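Local coordinates for protein linoleate 11-lipoxygenase (Gaeumannomyces graminis, PDB 5FX8) that uses a catalytic manganese ion to oxygenate linoleic and alpha-linolenic acids to 11S- and 13R-hydroperoxy fatty acids, at residues A407-M412 with R459-V464. Residues are numbered along the deposited sequence; the frame is centred on the assembly and turned at random.
Sequences AIRRFM and RRAQLV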
# COMPACT_ATOMS: atom_id res chain seq x y z
N ALA A 407 -12.96 -15.85 -4.76
CA ALA A 407 -11.95 -16.22 -5.74
C ALA A 407 -10.73 -16.84 -5.06
O ALA A 407 -10.16 -17.83 -5.55
CB ALA A 407 -11.57 -14.99 -6.55
N ILE A 408 -10.32 -16.28 -3.93
CA ILE A 408 -9.15 -16.79 -3.24
C ILE A 408 -9.42 -18.19 -2.70
O ILE A 408 -8.54 -19.04 -2.67
CB ILE A 408 -8.76 -15.82 -2.11
CG1 ILE A 408 -8.34 -14.46 -2.69
CG2 ILE A 408 -7.71 -16.42 -1.17
CD1 ILE A 408 -7.87 -13.48 -1.66
N ARG A 409 -10.64 -18.43 -2.26
CA ARG A 409 -10.94 -19.70 -1.63
C ARG A 409 -11.06 -20.77 -2.67
O ARG A 409 -10.54 -21.87 -2.50
CB ARG A 409 -12.20 -19.60 -0.79
CG ARG A 409 -12.49 -20.89 -0.10
CD ARG A 409 -13.51 -20.82 0.99
NE ARG A 409 -13.53 -22.12 1.65
CZ ARG A 409 -12.91 -22.39 2.80
NH1 ARG A 409 -12.25 -21.43 3.45
NH2 ARG A 409 -12.98 -23.63 3.29
N ARG A 410 -11.70 -20.45 -3.79
CA ARG A 410 -11.67 -21.37 -4.91
C ARG A 410 -10.23 -21.76 -5.24
O ARG A 410 -9.92 -22.95 -5.34
CB ARG A 410 -12.37 -20.77 -6.11
CG ARG A 410 -12.43 -21.69 -7.29
CD ARG A 410 -13.04 -20.97 -8.46
NE ARG A 410 -14.31 -20.34 -8.09
CZ ARG A 410 -15.48 -20.98 -8.12
NH1 ARG A 410 -15.54 -22.26 -8.48
NH2 ARG A 410 -16.59 -20.34 -7.77
N PHE A 411 -9.34 -20.78 -5.39
CA PHE A 411 -7.96 -21.14 -5.68
C PHE A 411 -7.37 -22.02 -4.59
O PHE A 411 -6.68 -23.00 -4.88
CB PHE A 411 -7.08 -19.92 -5.87
CG PHE A 411 -5.63 -20.26 -6.01
CD1 PHE A 411 -4.82 -20.37 -4.90
CD2 PHE A 411 -5.09 -20.50 -7.24
CE1 PHE A 411 -3.53 -20.70 -5.02
CE2 PHE A 411 -3.79 -20.82 -7.37
CZ PHE A 411 -3.01 -20.93 -6.26
N MET A 412 -7.56 -21.65 -3.33
CA MET A 412 -6.89 -22.40 -2.28
C MET A 412 -7.42 -23.81 -2.22
O MET A 412 -6.68 -24.75 -1.94
CB MET A 412 -7.04 -21.70 -0.93
CG MET A 412 -6.21 -20.48 -0.77
SD MET A 412 -4.44 -20.71 -1.04
CE MET A 412 -3.88 -19.05 -0.69
N ARG A 459 -8.95 -31.91 8.75
CA ARG A 459 -9.81 -31.68 7.60
C ARG A 459 -9.17 -30.68 6.64
O ARG A 459 -8.71 -29.63 7.06
CB ARG A 459 -11.17 -31.15 8.07
CG ARG A 459 -11.91 -32.12 9.01
CD ARG A 459 -13.27 -31.58 9.49
NE ARG A 459 -13.10 -30.46 10.42
CZ ARG A 459 -13.29 -29.18 10.11
NH1 ARG A 459 -13.67 -28.82 8.89
NH2 ARG A 459 -13.09 -28.25 11.03
N ARG A 460 -9.16 -31.01 5.34
CA ARG A 460 -8.73 -30.06 4.32
C ARG A 460 -9.36 -28.68 4.50
O ARG A 460 -8.70 -27.66 4.27
CB ARG A 460 -9.09 -30.55 2.93
CG ARG A 460 -8.44 -31.80 2.55
CD ARG A 460 -9.11 -32.39 1.36
NE ARG A 460 -8.40 -33.57 0.94
CZ ARG A 460 -7.81 -33.66 -0.24
NH1 ARG A 460 -7.91 -32.64 -1.07
NH2 ARG A 460 -7.13 -34.75 -0.59
N ALA A 461 -10.65 -28.62 4.85
CA ALA A 461 -11.30 -27.33 4.99
C ALA A 461 -10.56 -26.42 5.96
O ALA A 461 -10.61 -25.20 5.83
CB ALA A 461 -12.74 -27.50 5.45
N GLN A 462 -9.87 -27.00 6.95
CA GLN A 462 -9.16 -26.18 7.92
C GLN A 462 -7.93 -25.55 7.29
O GLN A 462 -7.70 -24.34 7.42
CB GLN A 462 -8.76 -27.01 9.13
CG GLN A 462 -9.91 -27.38 10.00
CD GLN A 462 -9.50 -28.18 11.19
OE1 GLN A 462 -9.36 -29.39 11.11
NE2 GLN A 462 -9.30 -27.50 12.31
N LEU A 463 -7.13 -26.35 6.61
CA LEU A 463 -6.00 -25.80 5.91
C LEU A 463 -6.45 -24.74 4.90
O LEU A 463 -5.82 -23.69 4.77
CB LEU A 463 -5.21 -26.92 5.24
CG LEU A 463 -3.99 -26.41 4.51
CD1 LEU A 463 -3.10 -25.72 5.51
CD2 LEU A 463 -3.26 -27.48 3.79
N VAL A 464 -7.54 -25.00 4.19
CA VAL A 464 -8.03 -24.05 3.20
C VAL A 464 -8.45 -22.75 3.87
O VAL A 464 -8.27 -21.66 3.32
CB VAL A 464 -9.18 -24.67 2.38
CG1 VAL A 464 -9.86 -23.66 1.52
CG2 VAL A 464 -8.66 -25.75 1.50
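Two anti torsions bring Arg409 and Val464 together: Arg409 swings CG to the far side of CB from its own N (chi1 -178°) and the chain then runs extended to NE, while CG1 of Val464 takes the corresponding place on the other helix (chi1 170°). The arginine thus reaches across from the flank of its helix, and the two side chains meet at about a right angle. The methyl CG1 of Val464 sits over the centre of one guanidinium face, 3.5 Å from CZ of Arg409. At the edge of the same group, near its plane, NH2 of Arg409 stands 3.8 Å from the carbonyl O of Ala461, an approach without a hydrogen bond. The charge is answered by Asp465, one residue beyond Val464, which forms a salt bridge through OD1 with NH1 of Arg409. Ion pair and methyl together illustrate how an arginine at a helix interface can serve two purposes, its polar rim paired with an acid and its flat face laid on an aliphatic group.

Deeper in, Met412 adds an apolar contact, its CB lying 4.2 Å from CG1 of Val464. Across the two segments the nearest CA atoms are those of Met412 and Val464, 5.8 Å apart. Beyond CB the methionine turns away from 459-464 toward Leu467, Thr468 and Ala471, further along the same partner helix. The local axes cross at 131° and come within 10.7 Å, joining helix 396-420 to the first turn of helix 460-481, whose far end carries the manganese ligand His478: interhelical packing within the largely helical lipoxygenase fold, away from the metal site.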